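Local coordinates for protein D-hydantoinase (Ralstonia pickettii, PDB 1NFG) that probably hydrolyses the cyclic amide bond of D-hydantoin derivatives stereospecifically, using two zinc ions bound in a TIM-barrel active site, at residues G8-A13 and R47-G52; G53-T58 and V310-C315; K282-P287 and I333-P338; S99-V104 and I133-V138. All coordinates share one frame; numbering follows the deposited sequence.

Contact 1 of 4, residues G8-A13 and R47-G52; sequences GTIVTA and RYVFPG
The carbonyl oxygen of T9 is approached by two neighbouring residues of the facing strand: V49 N donates a hydrogen bond to T9 O at 2.9 Å, and Y48 CA adds a C-H...O contact with T9 O at 3.4 Å. T9 N to R47 O and V11 N to V49 O, each 3.1 Å between those atoms, extend the ladder. This alternation of donor and acceptor, with strand directions 29° apart, identifies a parallel pair in which T9 is paired with Y48 and I10 with V49. On the I10 and V49 face the two side chains lie alongside each other, with I10 CG1 4.2 Å from V49 CB. V11 spreads its branches between two rings: with CG1 anti to the backbone N (chi1 -177°), V11 CG2 lies 3.4 Å from Y48 CD1, while V11 CG1 is 3.4 Å from F50 CE1. The carbonyl V11 O sits at the edge of the F50 ring, in its plane. F50 also meets F361 and W393. Y48 and F50 bond through their backbones to strand 390-400, and I10 bonds to S17 of strand 15-24. Three backbone bonds thus pair the two strands, with apolar I10 and V49 on one face and T9 and Y48 on the other, joining the N-terminal strands to the strand that runs on into the barrel.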
loop_
_atom_site.group_PDB
_atom_site.type_symbol
_atom_site.label_atom_id
_atom_site.label_comp_id
_atom_site.label_asym_id
_atom_site.label_seq_id
_atom_site.Cartn_x
_atom_site.Cartn_y
_atom_site.Cartn_z
ATOM N N GLY A 8 -42.390 -15.953 -16.031
ATOM C CA GLY A 8 -41.413 -15.360 -15.145
ATOM C C GLY A 8 -40.165 -14.937 -15.884
ATOM O O GLY A 8 -39.964 -15.284 -17.054
ATOM N N THR A 9 -39.327 -14.174 -15.195
ATOM C CA THR A 9 -38.074 -13.717 -15.768
ATOM C C THR A 9 -36.954 -14.482 -15.080
ATOM O O THR A 9 -36.670 -14.262 -13.904
ATOM C CB THR A 9 -37.876 -12.207 -15.543
ATOM O OG1 THR A 9 -38.983 -11.496 -16.109
ATOM C CG2 THR A 9 -36.589 -11.732 -16.202
ATOM N N ILE A 10 -36.339 -15.399 -15.816
ATOM C CA ILE A 10 -35.248 -16.197 -15.284
ATOM C C ILE A 10 -34.000 -15.334 -15.140
ATOM O O ILE A 10 -33.448 -14.832 -16.129
ATOM C CB ILE A 10 -34.924 -17.383 -16.210
ATOM C CG1 ILE A 10 -36.165 -18.267 -16.368
ATOM C CG2 ILE A 10 -33.738 -18.172 -15.655
ATOM C CD1 ILE A 10 -35.994 -19.393 -17.381
ATOM N N VAL A 11 -33.557 -15.167 -13.901
ATOM C CA VAL A 11 -32.378 -14.371 -13.620
ATOM C C VAL A 11 -31.256 -15.220 -13.034
ATOM O O VAL A 11 -31.306 -15.612 -11.871
ATOM C CB VAL A 11 -32.702 -13.231 -12.632
ATOM C CG1 VAL A 11 -31.470 -12.365 -12.412
ATOM C CG2 VAL A 11 -33.854 -12.392 -13.164
ATOM N N THR A 12 -30.258 -15.524 -13.851
ATOM C CA THR A 12 -29.108 -16.280 -13.385
ATOM C C THR A 12 -27.994 -15.248 -13.264
ATOM O O THR A 12 -28.211 -14.075 -13.545
ATOM C CB THR A 12 -28.685 -17.380 -14.377
ATOM O OG1 THR A 12 -28.322 -16.797 -15.635
ATOM C CG2 THR A 12 -29.817 -18.364 -14.575
ATOM N N ALA A 13 -26.810 -15.671 -12.845
ATOM C CA ALA A 13 -25.706 -14.736 -12.689
ATOM C C ALA A 13 -25.285 -14.158 -14.034
ATOM O O ALA A 13 -24.802 -13.032 -14.106
ATOM C CB ALA A 13 -24.529 -15.423 -12.012
ATOM N N ARG A 47 -42.646 -11.840 -11.623
ATOM C CA ARG A 47 -41.672 -12.295 -10.645
ATOM C C ARG A 47 -40.387 -12.814 -11.267
ATOM O O ARG A 47 -40.346 -13.189 -12.441
ATOM C CB ARG A 47 -42.288 -13.380 -9.769
ATOM C CG ARG A 47 -43.402 -12.883 -8.870
ATOM C CD ARG A 47 -44.009 -14.037 -8.106
ATOM N NE ARG A 47 -44.967 -13.596 -7.099
ATOM C CZ ARG A 47 -45.630 -14.427 -6.299
ATOM N NH1 ARG A 47 -45.434 -15.735 -6.400
ATOM N NH2 ARG A 47 -46.482 -13.951 -5.397
ATOM N N TYR A 48 -39.328 -12.815 -10.467
ATOM C CA TYR A 48 -38.039 -13.306 -10.921
ATOM C C TYR A 48 -37.933 -14.784 -10.564
ATOM O O TYR A 48 -38.463 -15.231 -9.545
ATOM C CB TYR A 48 -36.893 -12.550 -10.236
ATOM C CG TYR A 48 -36.721 -11.096 -10.636
ATOM C CD1 TYR A 48 -36.605 -10.724 -11.977
ATOM C CD2 TYR A 48 -36.607 -10.099 -9.668
ATOM C CE1 TYR A 48 -36.377 -9.398 -12.341
ATOM C CE2 TYR A 48 -36.377 -8.769 -10.022
ATOM C CZ TYR A 48 -36.262 -8.428 -11.359
ATOM O OH TYR A 48 -36.018 -7.118 -11.708
ATOM N N VAL A 49 -37.249 -15.541 -11.410
ATOM C CA VAL A 49 -37.037 -16.958 -11.169
ATOM C C VAL A 49 -35.543 -17.086 -10.905
ATOM O O VAL A 49 -34.754 -17.229 -11.844
ATOM C CB VAL A 49 -37.410 -17.802 -12.410
ATOM C CG1 VAL A 49 -37.161 -19.277 -12.138
ATOM C CG2 VAL A 49 -38.863 -17.556 -12.787
ATOM N N PHE A 50 -35.162 -17.015 -9.628
ATOM C CA PHE A 50 -33.757 -17.102 -9.212
ATOM C C PHE A 50 -33.332 -18.509 -8.817
ATOM O O PHE A 50 -34.164 -19.339 -8.446
ATOM C CB PHE A 50 -33.494 -16.250 -7.966
ATOM C CG PHE A 50 -33.595 -14.770 -8.172
ATOM C CD1 PHE A 50 -32.938 -14.143 -9.226
ATOM C CD2 PHE A 50 -34.262 -13.986 -7.234
ATOM C CE1 PHE A 50 -32.938 -12.743 -9.336
ATOM C CE2 PHE A 50 -34.269 -12.591 -7.333
ATOM C CZ PHE A 50 -33.605 -11.967 -8.386
ATOM N N PRO A 51 -32.022 -18.798 -8.897
ATOM C CA PRO A 51 -31.544 -20.124 -8.497
ATOM C C PRO A 51 -31.725 -20.118 -6.971
ATOM O O PRO A 51 -31.751 -19.047 -6.360
ATOM C CB PRO A 51 -30.069 -20.090 -8.886
ATOM C CG PRO A 51 -30.055 -19.210 -10.078
ATOM C CD PRO A 51 -30.989 -18.085 -9.671
ATOM N N GLY A 52 -31.860 -21.280 -6.346
ATOM C CA GLY A 52 -32.036 -21.293 -4.900
ATOM C C GLY A 52 -30.817 -20.793 -4.137
ATOM O O GLY A 52 -29.677 -21.078 -4.512
#

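Contact 2 of 4, residues G53-T58 and V310-C315; sequences GIDVHT and VSSDHC. With ZN (zinc ion), chain E.
H57 and D313 lie side by side and point the same way, their ring and carboxylate planes 53° apart. D313 CB sits over one face of the imidazole, 3.8 Å from the H57 ring centroid, a CH-pi contact displaced toward the rim. Both side chains extend anti to their backbone N (chi1 -168° for H57 and -169° for D313), which carries their tips to one zinc ion. H57 NE2 binds the zinc at 2.4 Å and D313 OD1 binds it at 2.2 Å; the 2.7 Å between H57 NE2 and D313 OD1 therefore reflects shared coordination. The other imidazole nitrogen, H57 ND1, is hydrogen-bonded to E260, so that this bond and the zinc at NE2 together hold the ring's rotation. These positions are those of the amidohydrolase TIM barrel: H57 and H59 form the HxH pair at the end of strand 48-58, the aspartate follows strand 310-311, and H59 and the carbamate of K148 complete the site. Two residues before H57, the D55 carboxylate meets S312. D55 OD1 accepts H57 N at 3.0 Å, an Asx turn, and weakly accepts S312 N at 3.3 Å. D55 OD2 is modelled very close to S312 OG, so the exact length of that hydrogen bond is doubtful. S311 comes in beside the H57 stem, its CB 3.3 Å from H57 CB. D313 N makes a bent, weak bond to H57 O at 2.7 Å, a backbone tie next to the metal ligands; farther along, T58 OG1 is hydrogen-bonded to D90.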
loop_
_atom_site.group_PDB
_atom_site.type_symbol
_atom_site.label_atom_id
_atom_site.label_comp_id
_atom_site.label_asym_id
_atom_site.label_seq_id
_atom_site.Cartn_x
_atom_site.Cartn_y
_atom_site.Cartn_z
ATOM N N GLY A 53 -31.056 -20.046 -3.062
ATOM C CA GLY A 53 -29.957 -19.529 -2.266
ATOM C C GLY A 53 -29.058 -20.625 -1.711
ATOM O O GLY A 53 -29.510 -21.735 -1.433
ATOM N N ILE A 54 -27.777 -20.316 -1.550
ATOM C CA ILE A 54 -26.818 -21.279 -1.025
ATOM C C ILE A 54 -25.975 -20.631 0.066
ATOM O O ILE A 54 -25.096 -19.823 -0.222
ATOM C CB ILE A 54 -25.897 -21.793 -2.136
ATOM C CG1 ILE A 54 -26.730 -22.547 -3.181
ATOM C CG2 ILE A 54 -24.820 -22.686 -1.544
ATOM C CD1 ILE A 54 -25.926 -23.065 -4.347
ATOM N N ASP A 55 -26.245 -20.995 1.318
ATOM C CA ASP A 55 -25.534 -20.424 2.457
ATOM C C ASP A 55 -24.420 -21.344 2.961
ATOM O O ASP A 55 -24.676 -22.289 3.704
ATOM C CB ASP A 55 -26.528 -20.148 3.582
ATOM C CG ASP A 55 -25.956 -19.260 4.645
ATOM O OD1 ASP A 55 -24.710 -19.200 4.756
ATOM O OD2 ASP A 55 -26.751 -18.631 5.373
ATOM N N VAL A 56 -23.182 -21.055 2.572
ATOM C CA VAL A 56 -22.054 -21.884 2.971
ATOM C C VAL A 56 -21.466 -21.581 4.348
ATOM O O VAL A 56 -20.354 -22.010 4.656
ATOM C CB VAL A 56 -20.919 -21.816 1.915
ATOM C CG1 VAL A 56 -21.477 -22.185 0.547
ATOM C CG2 VAL A 56 -20.285 -20.425 1.892
ATOM N N HIS A 57 -22.197 -20.856 5.186
ATOM C CA HIS A 57 -21.683 -20.551 6.517
ATOM C C HIS A 57 -22.785 -20.548 7.568
ATOM O O HIS A 57 -23.289 -19.487 7.945
ATOM C CB HIS A 57 -20.964 -19.198 6.511
ATOM C CG HIS A 57 -20.167 -18.923 7.753
ATOM N ND1 HIS A 57 -19.053 -18.107 7.754
ATOM C CD2 HIS A 57 -20.315 -19.353 9.028
ATOM C CE1 HIS A 57 -18.551 -18.052 8.974
ATOM N NE2 HIS A 57 -19.297 -18.800 9.766
ATOM N N THR A 58 -23.149 -21.739 8.042
ATOM C CA THR A 58 -24.186 -21.874 9.059
ATOM C C THR A 58 -23.765 -22.743 10.236
ATOM O O THR A 58 -22.894 -23.611 10.120
ATOM C CB THR A 58 -25.486 -22.494 8.489
ATOM O OG1 THR A 58 -25.196 -23.775 7.912
ATOM C CG2 THR A 58 -26.094 -21.594 7.442
ATOM N N VAL A 310 -21.815 -13.935 0.170
ATOM C CA VAL A 310 -22.259 -13.226 1.363
ATOM C C VAL A 310 -23.043 -14.299 2.115
ATOM O O VAL A 310 -24.198 -14.569 1.781
ATOM C CB VAL A 310 -23.214 -12.053 1.051
ATOM C CG1 VAL A 310 -23.728 -11.452 2.357
ATOM C CG2 VAL A 310 -22.504 -10.994 0.221
ATOM N N SER A 311 -22.403 -14.933 3.096
ATOM C CA SER A 311 -23.052 -15.979 3.881
ATOM C C SER A 311 -23.641 -15.349 5.127
ATOM O O SER A 311 -23.544 -14.136 5.295
ATOM C CB SER A 311 -22.052 -17.081 4.242
ATOM O OG SER A 311 -20.886 -16.555 4.849
ATOM N N SER A 312 -24.240 -16.159 6.001
ATOM C CA SER A 312 -24.877 -15.628 7.210
ATOM C C SER A 312 -24.201 -15.854 8.565
ATOM O O SER A 312 -24.341 -15.027 9.464
ATOM C CB SER A 312 -26.319 -16.150 7.309
ATOM O OG SER A 312 -26.349 -17.561 7.492
ATOM N N ASP A 313 -23.473 -16.954 8.720
ATOM C CA ASP A 313 -22.849 -17.277 10.013
ATOM C C ASP A 313 -23.992 -17.330 11.032
ATOM O O ASP A 313 -23.915 -16.760 12.124
ATOM C CB ASP A 313 -21.807 -16.219 10.422
ATOM C CG ASP A 313 -20.949 -16.664 11.615
ATOM O OD1 ASP A 313 -20.813 -17.888 11.840
ATOM O OD2 ASP A 313 -20.393 -15.790 12.321
ATOM N N HIS A 314 -25.054 -18.024 10.634
ATOM C CA HIS A 314 -26.259 -18.191 11.438
ATOM C C HIS A 314 -26.052 -18.939 12.758
ATOM O O HIS A 314 -25.545 -20.068 12.786
ATOM C CB HIS A 314 -27.333 -18.919 10.614
ATOM C CG HIS A 314 -28.621 -19.128 11.348
ATOM N ND1 HIS A 314 -29.569 -18.136 11.485
ATOM C CD2 HIS A 314 -29.101 -20.203 12.018
ATOM C CE1 HIS A 314 -30.577 -18.591 12.210
ATOM N NE2 HIS A 314 -30.317 -19.843 12.546
ATOM N N CYS A 315 -26.459 -18.286 13.841
ATOM C CA CYS A 315 -26.377 -18.843 15.184
ATOM C C CYS A 315 -27.715 -18.594 15.871
ATOM O O CYS A 315 -28.493 -17.739 15.442
ATOM C CB CYS A 315 -25.258 -18.177 15.985
ATOM S SG CYS A 315 -23.609 -18.629 15.439
HETATM ZN ZN ZN E . -18.918 -19.018 12.107
#

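Contact 3 of 4, residues K282-P287 and I333-P338; sequences KYVFTP and IPNGAP
T286 OG1 donates to N335 OD1 at 2.8 Å, coming in 55° out of the amide plane and so not on a lone pair. N335 CG lies anti to the carbonyl carbon (chi1 -67°), which turns the amide toward T286. The second cross-link is a backbone bond: G336 N reaches V284 O at 2.9 Å with an angle of 162° at the hydrogen, in the carbonyl plane and on a lone pair. N335 CA approaches the same V284 O at 3.5 Å in a C-H...O contact, so two consecutive residues converge on one oxygen. V284 is the centre of an inverse gamma turn. Both segments are loops that follow barrel strands, segment 282-287 coming after strand 257-262 and segment 333-338 after strand 310-311, and they meet near the active-site mouth of the TIM barrel. T286 and N335 probably bind substrate, together with Y153, whose side chain touches T286; their mutual bond would help set the positions of both. K323 NZ bonds to P334 O and G336 O on the second loop. Around the polar links the packing is largely apolar. V284 crosses I333 at about a right angle, with V284 CG1 3.9 Å from I333 CG2, and the same methyl lies 3.5 Å from N335 ND2. A337 CB approaches the F285 ring obliquely, 3.7 Å from F285 CD2. That ring also meets H264 edge-to-face.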
loop_
_atom_site.group_PDB
_atom_site.type_symbol
_atom_site.label_atom_id
_atom_site.label_comp_id
_atom_site.label_asym_id
_atom_site.label_seq_id
_atom_site.Cartn_x
_atom_site.Cartn_y
_atom_site.Cartn_z
ATOM N N LYS A 282 -27.834 -8.656 21.755
ATOM C CA LYS A 282 -28.287 -9.330 20.546
ATOM C C LYS A 282 -27.247 -9.244 19.439
ATOM O O LYS A 282 -27.135 -10.142 18.607
ATOM C CB LYS A 282 -29.586 -8.704 20.041
ATOM C CG LYS A 282 -30.767 -8.898 20.956
ATOM C CD LYS A 282 -32.016 -8.292 20.364
ATOM C CE LYS A 282 -33.200 -8.443 21.301
ATOM N NZ LYS A 282 -34.430 -7.849 20.704
ATOM N N TYR A 283 -26.478 -8.162 19.443
ATOM C CA TYR A 283 -25.477 -7.923 18.412
ATOM C C TYR A 283 -24.091 -8.382 18.771
ATOM O O TYR A 283 -23.114 -7.980 18.142
ATOM C CB TYR A 283 -25.477 -6.442 18.061
ATOM C CG TYR A 283 -26.864 -6.004 17.697
ATOM C CD1 TYR A 283 -27.379 -6.259 16.432
ATOM C CD2 TYR A 283 -27.713 -5.458 18.659
ATOM C CE1 TYR A 283 -28.706 -5.989 16.134
ATOM C CE2 TYR A 283 -29.040 -5.188 18.374
ATOM C CZ TYR A 283 -29.530 -5.459 17.111
ATOM O OH TYR A 283 -30.852 -5.224 16.828
ATOM N N VAL A 284 -24.006 -9.237 19.780
ATOM C CA VAL A 284 -22.719 -9.755 20.184
ATOM C C VAL A 284 -22.365 -10.965 19.327
ATOM O O VAL A 284 -22.709 -12.108 19.655
ATOM C CB VAL A 284 -22.706 -10.157 21.674
ATOM C CG1 VAL A 284 -21.391 -10.843 22.016
ATOM C CG2 VAL A 284 -22.894 -8.924 22.545
ATOM N N PHE A 285 -21.701 -10.698 18.206
ATOM C CA PHE A 285 -21.245 -11.754 17.314
ATOM C C PHE A 285 -19.785 -11.466 17.010
ATOM O O PHE A 285 -19.295 -10.369 17.289
ATOM C CB PHE A 285 -22.086 -11.815 16.035
ATOM C CG PHE A 285 -22.390 -10.479 15.437
ATOM C CD1 PHE A 285 -21.407 -9.754 14.779
ATOM C CD2 PHE A 285 -23.672 -9.947 15.527
ATOM C CE1 PHE A 285 -21.698 -8.522 14.219
ATOM C CE2 PHE A 285 -23.974 -8.718 14.971
ATOM C CZ PHE A 285 -22.987 -8.001 14.315
ATOM N N THR A 286 -19.093 -12.448 16.446
ATOM C CA THR A 286 -17.676 -12.307 16.166
ATOM C C THR A 286 -17.281 -12.642 14.731
ATOM O O THR A 286 -17.764 -13.618 14.165
ATOM C CB THR A 286 -16.879 -13.208 17.131
ATOM O OG1 THR A 286 -17.124 -12.787 18.479
ATOM C CG2 THR A 286 -15.388 -13.152 16.834
ATOM N N PRO A 287 -16.392 -11.829 14.126
ATOM C CA PRO A 287 -15.781 -10.643 14.734
ATOM C C PRO A 287 -16.840 -9.599 15.064
ATOM O O PRO A 287 -17.983 -9.702 14.617
ATOM C CB PRO A 287 -14.798 -10.185 13.669
ATOM C CG PRO A 287 -14.323 -11.480 13.102
ATOM C CD PRO A 287 -15.628 -12.237 12.930
ATOM N N ILE A 333 -21.402 -13.745 27.416
ATOM C CA ILE A 333 -22.441 -13.714 26.385
ATOM C C ILE A 333 -22.060 -14.615 25.215
ATOM O O ILE A 333 -21.054 -14.375 24.543
ATOM C CB ILE A 333 -22.640 -12.299 25.809
ATOM C CG1 ILE A 333 -22.964 -11.316 26.926
ATOM C CG2 ILE A 333 -23.752 -12.320 24.767
ATOM C CD1 ILE A 333 -23.053 -9.883 26.470
ATOM N N PRO A 334 -22.850 -15.672 24.960
ATOM C CA PRO A 334 -22.521 -16.559 23.838
ATOM C C PRO A 334 -22.537 -15.772 22.521
ATOM O O PRO A 334 -23.503 -15.070 22.208
ATOM C CB PRO A 334 -23.601 -17.641 23.923
ATOM C CG PRO A 334 -24.745 -16.945 24.604
ATOM C CD PRO A 334 -24.063 -16.127 25.663
ATOM N N ASN A 335 -21.443 -15.878 21.774
ATOM C CA ASN A 335 -21.286 -15.163 20.510
ATOM C C ASN A 335 -22.116 -15.724 19.366
ATOM O O ASN A 335 -22.208 -16.938 19.195
ATOM C CB ASN A 335 -19.809 -15.156 20.087
ATOM C CG ASN A 335 -18.934 -14.326 21.015
ATOM O OD1 ASN A 335 -17.728 -14.178 20.781
ATOM N ND2 ASN A 335 -19.533 -13.780 22.072
ATOM N N GLY A 336 -22.712 -14.830 18.579
ATOM C CA GLY A 336 -23.498 -15.269 17.444
ATOM C C GLY A 336 -24.849 -14.612 17.313
ATOM O O GLY A 336 -25.461 -14.225 18.311
ATOM N N ALA A 337 -25.310 -14.487 16.070
ATOM C CA ALA A 337 -26.610 -13.893 15.768
ATOM C C ALA A 337 -27.269 -14.663 14.619
ATOM O O ALA A 337 -26.588 -15.241 13.771
ATOM C CB ALA A 337 -26.448 -12.425 15.396
ATOM N N PRO A 338 -28.606 -14.675 14.579
ATOM C CA PRO A 338 -29.357 -15.377 13.537
ATOM C C PRO A 338 -29.488 -14.588 12.235
ATOM O O PRO A 338 -29.404 -13.360 12.229
ATOM C CB PRO A 338 -30.708 -15.599 14.200
ATOM C CG PRO A 338 -30.896 -14.305 14.941
ATOM C CD PRO A 338 -29.522 -14.071 15.566
#

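Contact 4 of 4, residues S99-V104 and I133-V138; sequences SLAEAV and IEELEV
E135 places its carboxylate against the N-terminal end of helix 100-111, adding a side chain from a second helical segment to a classical N-cap. Both helices belong to the barrel's outer layer, helix 100-111 following strand 85-93 and helix 130-135 following strand 118-124. The hydrogen bonds form a two-pronged grip on consecutive amides. E135 OE2 accepts L100 N at 2.7 Å with a nearly straight angle of 176°, and E135 OE1 accepts A101 N at 2.9 Å with 159°. Each oxygen is met on its syn side, with the donors moderately tilted from the carboxylate plane. Because E135 CG stands anti to the carbonyl carbon (chi1 -77°) and the chain is extended beyond it, the glutamate reaches the helix start with both oxygens, and the pair of bonds limits rotation of the group. The negative charge would probably be favoured by the positive end of the helix dipole. The capping bond is separate: S99 OG, at the N-cap, accepts E102 N at 2.9 Å. Two side chains thus divide the first amides between them, S99 taking E102 N and E135 taking those of L100 and A101. Van der Waals contacts complete the interface. The stem of E135 crosses L100 obliquely, with E135 CB 3.7 Å from L100 CD1, and S99 CB lies 3.3 Å from E135 OE2. L100 also packs on I123 of strand 118-124, and L136 on K170 of helix 161-174. At the tips of the two leucines, L100 CD1 lies 3.8 Å from L136 CD2.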
loop_
_atom_site.group_PDB
_atom_site.type_symbol
_atom_site.label_atom_id
_atom_site.label_comp_id
_atom_site.label_asym_id
_atom_site.label_seq_id
_atom_site.Cartn_x
_atom_site.Cartn_y
_atom_site.Cartn_z
ATOM N N SER A 99 -12.921 -38.367 17.345
ATOM C CA SER A 99 -12.502 -38.352 15.944
ATOM C C SER A 99 -13.374 -37.471 15.055
ATOM O O SER A 99 -14.425 -36.970 15.478
ATOM C CB SER A 99 -12.524 -39.767 15.378
ATOM O OG SER A 99 -13.854 -40.255 15.329
ATOM N N LEU A 100 -12.931 -37.288 13.814
ATOM C CA LEU A 100 -13.698 -36.487 12.871
ATOM C C LEU A 100 -14.907 -37.327 12.466
ATOM O O LEU A 100 -16.040 -36.832 12.429
ATOM C CB LEU A 100 -12.841 -36.111 11.649
ATOM C CG LEU A 100 -11.634 -35.228 11.998
ATOM C CD1 LEU A 100 -10.927 -34.792 10.737
ATOM C CD2 LEU A 100 -12.098 -34.018 12.794
ATOM N N ALA A 101 -14.658 -38.604 12.186
ATOM C CA ALA A 101 -15.729 -39.517 11.823
ATOM C C ALA A 101 -16.820 -39.464 12.898
ATOM O O ALA A 101 -18.004 -39.313 12.571
ATOM C CB ALA A 101 -15.188 -40.919 11.692
ATOM N N GLU A 102 -16.424 -39.573 14.173
ATOM C CA GLU A 102 -17.386 -39.525 15.278
ATOM C C GLU A 102 -18.245 -38.264 15.109
ATOM O O GLU A 102 -19.451 -38.280 15.363
ATOM C CB GLU A 102 -16.681 -39.491 16.667
ATOM C CG GLU A 102 -16.102 -40.834 17.245
ATOM C CD GLU A 102 -15.881 -40.796 18.789
ATOM O OE1 GLU A 102 -16.839 -40.423 19.498
ATOM O OE2 GLU A 102 -14.778 -41.138 19.306
ATOM N N ALA A 103 -17.610 -37.179 14.662
ATOM C CA ALA A 103 -18.284 -35.889 14.463
ATOM C C ALA A 103 -19.264 -35.915 13.293
ATOM O O ALA A 103 -20.397 -35.436 13.404
ATOM C CB ALA A 103 -17.248 -34.784 14.252
ATOM N N VAL A 104 -18.828 -36.465 12.168
ATOM C CA VAL A 104 -19.690 -36.550 11.006
ATOM C C VAL A 104 -20.921 -37.377 11.354
ATOM O O VAL A 104 -22.058 -36.989 11.056
ATOM C CB VAL A 104 -18.974 -37.218 9.839
ATOM C CG1 VAL A 104 -19.936 -37.376 8.674
ATOM C CG2 VAL A 104 -17.757 -36.396 9.446
ATOM N N ILE A 133 -5.665 -35.502 12.312
ATOM C CA ILE A 133 -5.122 -34.877 11.125
ATOM C C ILE A 133 -5.014 -35.877 9.988
ATOM O O ILE A 133 -5.201 -35.537 8.822
ATOM C CB ILE A 133 -3.757 -34.241 11.440
ATOM C CG1 ILE A 133 -4.002 -32.900 12.138
ATOM C CG2 ILE A 133 -2.924 -34.080 10.173
ATOM C CD1 ILE A 133 -2.751 -32.176 12.538
ATOM N N GLU A 134 -4.738 -37.125 10.328
ATOM C CA GLU A 134 -4.618 -38.152 9.312
ATOM C C GLU A 134 -5.997 -38.460 8.708
ATOM O O GLU A 134 -6.092 -38.990 7.599
ATOM C CB GLU A 134 -3.981 -39.400 9.925
ATOM C CG GLU A 134 -2.919 -40.051 9.048
ATOM C CD GLU A 134 -1.919 -39.050 8.473
ATOM O OE1 GLU A 134 -1.430 -38.177 9.225
ATOM O OE2 GLU A 134 -1.616 -39.144 7.263
ATOM N N GLU A 135 -7.059 -38.112 9.433
ATOM C CA GLU A 135 -8.419 -38.342 8.948
ATOM C C GLU A 135 -8.750 -37.415 7.777
ATOM O O GLU A 135 -9.638 -37.706 6.971
ATOM C CB GLU A 135 -9.458 -38.108 10.055
ATOM C CG GLU A 135 -9.588 -39.206 11.091
ATOM C CD GLU A 135 -10.769 -38.978 12.030
ATOM O OE1 GLU A 135 -11.924 -39.306 11.658
ATOM O OE2 GLU A 135 -10.541 -38.456 13.142
ATOM N N LEU A 136 -8.049 -36.291 7.692
ATOM C CA LEU A 136 -8.283 -35.342 6.614
ATOM C C LEU A 136 -7.961 -35.996 5.273
ATOM O O LEU A 136 -8.284 -35.464 4.216
ATOM C CB LEU A 136 -7.426 -34.093 6.817
ATOM C CG LEU A 136 -7.707 -33.312 8.105
ATOM C CD1 LEU A 136 -6.694 -32.190 8.223
ATOM C CD2 LEU A 136 -9.134 -32.764 8.112
ATOM N N GLU A 137 -7.323 -37.158 5.326
ATOM C CA GLU A 137 -6.979 -37.894 4.115
ATOM C C GLU A 137 -8.178 -38.736 3.710
ATOM O O GLU A 137 -8.212 -39.296 2.618
ATOM C CB GLU A 137 -5.773 -38.805 4.371
ATOM C CG GLU A 137 -4.489 -38.053 4.671
ATOM C CD GLU A 137 -3.531 -38.034 3.496
ATOM O OE1 GLU A 137 -3.999 -38.096 2.338
ATOM O OE2 GLU A 137 -2.304 -37.942 3.724
ATOM N N VAL A 138 -9.169 -38.802 4.594
ATOM C CA VAL A 138 -10.364 -39.604 4.357
ATOM C C VAL A 138 -11.647 -38.821 4.087
ATOM O O VAL A 138 -12.337 -39.089 3.109
ATOM C CB VAL A 138 -10.616 -40.553 5.556
ATOM C CG1 VAL A 138 -11.908 -41.329 5.352
ATOM C CG2 VAL A 138 -9.439 -41.503 5.718
#

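From the N terminus, contact 1 closes first, bringing 47-52 back beside 8-13 across an excursion made only of strands and loops. The chain continues directly into 53-58, which opens contact 2, so one strand carries the path from the N-terminal sheet into the barrel. Contact 2 closes only at 310-315, joining barrel strands far apart in sequence; contact 4, between helices on the barrel's outside, falls wholly within that long span. Contact 3 opens at 282-287, before contact 2 closes, and ends at 333-338, so these two cross. They also touch, C315 N lying 3.0 Å from A337 O in a probable hydrogen bond that connects the segment carrying a zinc ligand with a loop that probably binds substrate.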